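Putative glycoside hydrolase (Bacteroides ovatus, PDB 4ONZ) is a putative glycoside hydrolase, a strand-rich protein whose antiparallel four-stranded sheets are consistent with a five-bladed beta-propeller. Local coordinates at residues V84-S89 and K96-P101. Numbering follows the deposited sequence.
Sequences VGYAES and KRLDNP
E88 and K96 form the hydrogen-bonded pair of an antiparallel hairpin, joining strand 82-89 to the edge strand 96-97 of a four-stranded sheet. K96 N reaches E88 O at 2.8 Å in the carbonyl plane, and E88 N returns to K96 O at 2.9 Å, tilted 33° from that carbonyl's plane. In the neighbouring non-hydrogen-bonded pair, the small A87 lets the arginine chain lie alongside, A87 CB 3.8 Å from R97 CG; the arginine then bends away to a salt bridge with E47 and a bond to Y67 OH.

On the face shared by Y86, E88 and L98, packing is tight: L98 offers a branched apolar surface, its CG and one methyl lying obliquely against the tyrosine ring, L98 CG 3.6 Å from Y86 CD1. With CG anti to the backbone N (chi1 172°), Y86 carries its hydroxyl along the strand, Y86 OH donating to E88 OE1 at 2.8 Å, on the anti side of the carboxylate. The exposed K96, by contrast, leads its chain away, K96 NZ 6.6 Å from E88 OE2, too far for a salt bridge.

Pairing loosens at L98, where the bond from L98 N to Y86 O is weak at 3.3 Å. There a water takes over, accepting from Y86 N and donating to L98 O and N100 O. P101, without an N-H to offer, packs its CB 3.5 Å from V84 O. Backbone bonds, a bridging water and apolar side-chain contacts thus join the two segments, whereas the charges of E88 and R97 are paired with K62 and E47, outside them.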
ATOM      1  N   VAL A  84      -7.093  -7.391   8.524  1.00 16.79           N
ATOM      2  CA  VAL A  84      -6.984  -7.550   7.073  1.00 16.03           C
ATOM      3  C   VAL A  84      -7.886  -8.678   6.553  1.00 16.42           C
ATOM      4  O   VAL A  84      -7.830  -9.808   7.035  1.00 15.97           O
ATOM      5  CB  VAL A  84      -5.533  -7.830   6.655  1.00 17.42           C
ATOM      6  CG1 VAL A  84      -5.432  -8.001   5.148  1.00 19.04           C
ATOM      7  CG2 VAL A  84      -4.631  -6.686   7.120  1.00 18.02           C
ATOM      8  N   GLY A  85      -8.710  -8.338   5.569  1.00 17.08           N
ATOM      9  CA  GLY A  85      -9.628  -9.282   4.936  1.00 17.11           C
ATOM     10  C   GLY A  85      -9.060  -9.782   3.626  1.00 17.21           C
ATOM     11  O   GLY A  85      -8.178  -9.159   3.043  1.00 18.31           O
ATOM     12  N   TYR A  86      -9.617 -10.888   3.152  1.00 18.64           N
ATOM     13  CA  TYR A  86      -9.214 -11.538   1.915  1.00 19.87           C
ATOM     14  C   TYR A  86     -10.391 -11.558   0.940  1.00 21.05           C
ATOM     15  O   TYR A  86     -11.510 -11.898   1.320  1.00 22.37           O
ATOM     16  CB  TYR A  86      -8.802 -12.978   2.231  1.00 21.37           C
ATOM     17  CG  TYR A  86      -8.518 -13.880   1.037  1.00 22.34           C
ATOM     18  CD1 TYR A  86      -9.559 -14.468   0.308  1.00 23.88           C
ATOM     19  CD2 TYR A  86      -7.214 -14.195   0.677  1.00 23.35           C
ATOM     20  CE1 TYR A  86      -9.302 -15.299  -0.770  1.00 25.23           C
ATOM     21  CE2 TYR A  86      -6.944 -15.044  -0.392  1.00 24.30           C
ATOM     22  CZ  TYR A  86      -7.988 -15.588  -1.117  1.00 26.40           C
ATOM     23  OH  TYR A  86      -7.724 -16.421  -2.185  1.00 25.64           O
ATOM     24  N   ALA A  87     -10.126 -11.158  -0.302  1.00 20.43           N
ATOM     25  CA  ALA A  87     -11.099 -11.228  -1.385  1.00 22.13           C
ATOM     26  C   ALA A  87     -10.374 -11.819  -2.594  1.00 23.85           C
ATOM     27  O   ALA A  87      -9.228 -11.461  -2.874  1.00 23.41           O
ATOM     28  CB  ALA A  87     -11.664  -9.863  -1.716  1.00 21.78           C
ATOM     29  N   GLU A  88     -11.047 -12.735  -3.285  1.00 26.09           N
ATOM     30  CA  GLU A  88     -10.503 -13.438  -4.443  1.00 27.38           C
ATOM     31  C   GLU A  88     -11.348 -13.091  -5.675  1.00 27.06           C
ATOM     32  O   GLU A  88     -12.576 -13.011  -5.583  1.00 26.91           O
ATOM     33  CB  GLU A  88     -10.551 -14.919  -4.110  1.00 32.57           C
ATOM     34  CG  GLU A  88     -10.180 -15.905  -5.183  1.00 38.08           C
ATOM     35  CD  GLU A  88     -10.328 -17.327  -4.668  1.00 38.79           C
ATOM     36  OE1 GLU A  88      -9.802 -17.630  -3.578  1.00 40.16           O
ATOM     37  OE2 GLU A  88     -10.973 -18.134  -5.352  1.00 43.58           O
ATOM     38  N   SER A  89     -10.690 -12.890  -6.820  1.00 26.30           N
ATOM     39  CA  SER A  89     -11.363 -12.424  -8.025  1.00 28.31           C
ATOM     40  C   SER A  89     -10.825 -13.019  -9.320  1.00 31.77           C
ATOM     41  O   SER A  89      -9.625 -13.005  -9.573  1.00 29.50           O
ATOM     42  CB  SER A  89     -11.233 -10.901  -8.104  1.00 27.68           C
ATOM     43  OG  SER A  89     -11.880 -10.393  -9.259  1.00 29.67           O
ATOM     44  N   LYS A  96     -14.905 -12.568  -4.106  1.00 28.60           N
ATOM     45  CA  LYS A  96     -15.396 -13.637  -3.236  1.00 30.65           C
ATOM     46  C   LYS A  96     -14.606 -13.469  -1.941  1.00 30.09           C
ATOM     47  O   LYS A  96     -13.385 -13.657  -1.931  1.00 28.81           O
ATOM     48  CB  LYS A  96     -15.151 -15.001  -3.877  1.00 34.22           C
ATOM     49  CG  LYS A  96     -15.605 -16.203  -3.058  1.00 44.78           C
ATOM     50  CD  LYS A  96     -15.301 -17.499  -3.802  1.00 52.78           C
ATOM     51  CE  LYS A  96     -15.484 -18.729  -2.926  1.00 58.80           C
ATOM     52  NZ  LYS A  96     -16.853 -18.828  -2.348  1.00 63.84           N
ATOM     53  N   ARG A  97     -15.299 -13.112  -0.861  1.00 27.74           N
ATOM     54  CA  ARG A  97     -14.657 -12.820   0.421  1.00 28.34           C
ATOM     55  C   ARG A  97     -14.805 -13.923   1.469  1.00 29.25           C
ATOM     56  O   ARG A  97     -15.772 -14.666   1.458  1.00 29.06           O
ATOM     57  CB  ARG A  97     -15.241 -11.513   0.967  1.00 28.20           C
ATOM     58  CG  ARG A  97     -14.953 -10.327   0.057  1.00 27.60           C
ATOM     59  CD  ARG A  97     -15.964  -9.204   0.201  1.00 26.54           C
ATOM     60  NE  ARG A  97     -15.968  -8.556   1.509  1.00 23.27           N
ATOM     61  CZ  ARG A  97     -16.743  -7.512   1.806  1.00 23.85           C
ATOM     62  NH1 ARG A  97     -17.572  -6.994   0.891  1.00 22.71           N
ATOM     63  NH2 ARG A  97     -16.683  -6.962   3.006  1.00 23.56           N
ATOM     64  N   LEU A  98     -13.822 -14.020   2.363  1.00 30.04           N
ATOM     65  CA  LEU A  98     -13.857 -14.975   3.467  1.00 31.12           C
ATOM     66  C   LEU A  98     -14.552 -14.308   4.644  1.00 34.72           C
ATOM     67  O   LEU A  98     -14.412 -13.094   4.857  1.00 32.02           O
ATOM     68  CB  LEU A  98     -12.447 -15.390   3.896  1.00 33.03           C
ATOM     69  CG  LEU A  98     -11.554 -16.095   2.874  1.00 33.17           C
ATOM     70  CD1 LEU A  98     -10.181 -16.363   3.475  1.00 31.16           C
ATOM     71  CD2 LEU A  98     -12.194 -17.384   2.373  1.00 36.16           C
ATOM     72  N   ASP A  99     -15.290 -15.104   5.411  1.00 33.19           N
ATOM     73  CA  ASP A  99     -16.000 -14.599   6.589  1.00 35.48           C
ATOM     74  C   ASP A  99     -15.078 -14.222   7.746  1.00 33.67           C
ATOM     75  O   ASP A  99     -15.484 -13.466   8.626  1.00 33.57           O
ATOM     76  CB  ASP A  99     -17.020 -15.623   7.090  1.00 37.47           C
ATOM     77  CG  ASP A  99     -18.238 -15.728   6.189  1.00 40.63           C
ATOM     78  OD1 ASP A  99     -18.404 -14.889   5.270  1.00 42.21           O
ATOM     79  OD2 ASP A  99     -19.042 -16.647   6.424  1.00 43.62           O
ATOM     80  N   ASN A 100     -13.865 -14.768   7.766  1.00 29.09           N
ATOM     81  CA  ASN A 100     -12.895 -14.433   8.802  1.00 28.96           C
ATOM     82  C   ASN A 100     -11.747 -13.615   8.236  1.00 26.40           C
ATOM     83  O   ASN A 100     -11.319 -13.857   7.110  1.00 24.97           O
ATOM     84  CB  ASN A 100     -12.317 -15.696   9.438  1.00 32.95           C
ATOM     85  CG  ASN A 100     -13.346 -16.487  10.230  1.00 41.16           C
ATOM     86  OD1 ASN A 100     -14.546 -16.204  10.196  1.00 49.92           O
ATOM     87  ND2 ASN A 100     -12.874 -17.501  10.938  1.00 46.68           N
ATOM     88  N   PRO A 101     -11.212 -12.668   9.031  1.00 23.91           N
ATOM     89  CA  PRO A 101     -10.073 -11.891   8.550  1.00 22.70           C
ATOM     90  C   PRO A 101      -8.849 -12.781   8.522  1.00 21.38           C
ATOM     91  O   PRO A 101      -8.833 -13.818   9.194  1.00 22.33           O
ATOM     92  CB  PRO A 101      -9.928 -10.799   9.607  1.00 21.85           C
ATOM     93  CG  PRO A 101     -10.405 -11.450  10.859  1.00 22.52           C
ATOM     94  CD  PRO A 101     -11.561 -12.316  10.417  1.00 22.85           C
TER
HETATM   95  O   HOH W   1     -11.531 -12.213   4.884  1.00 28.56           O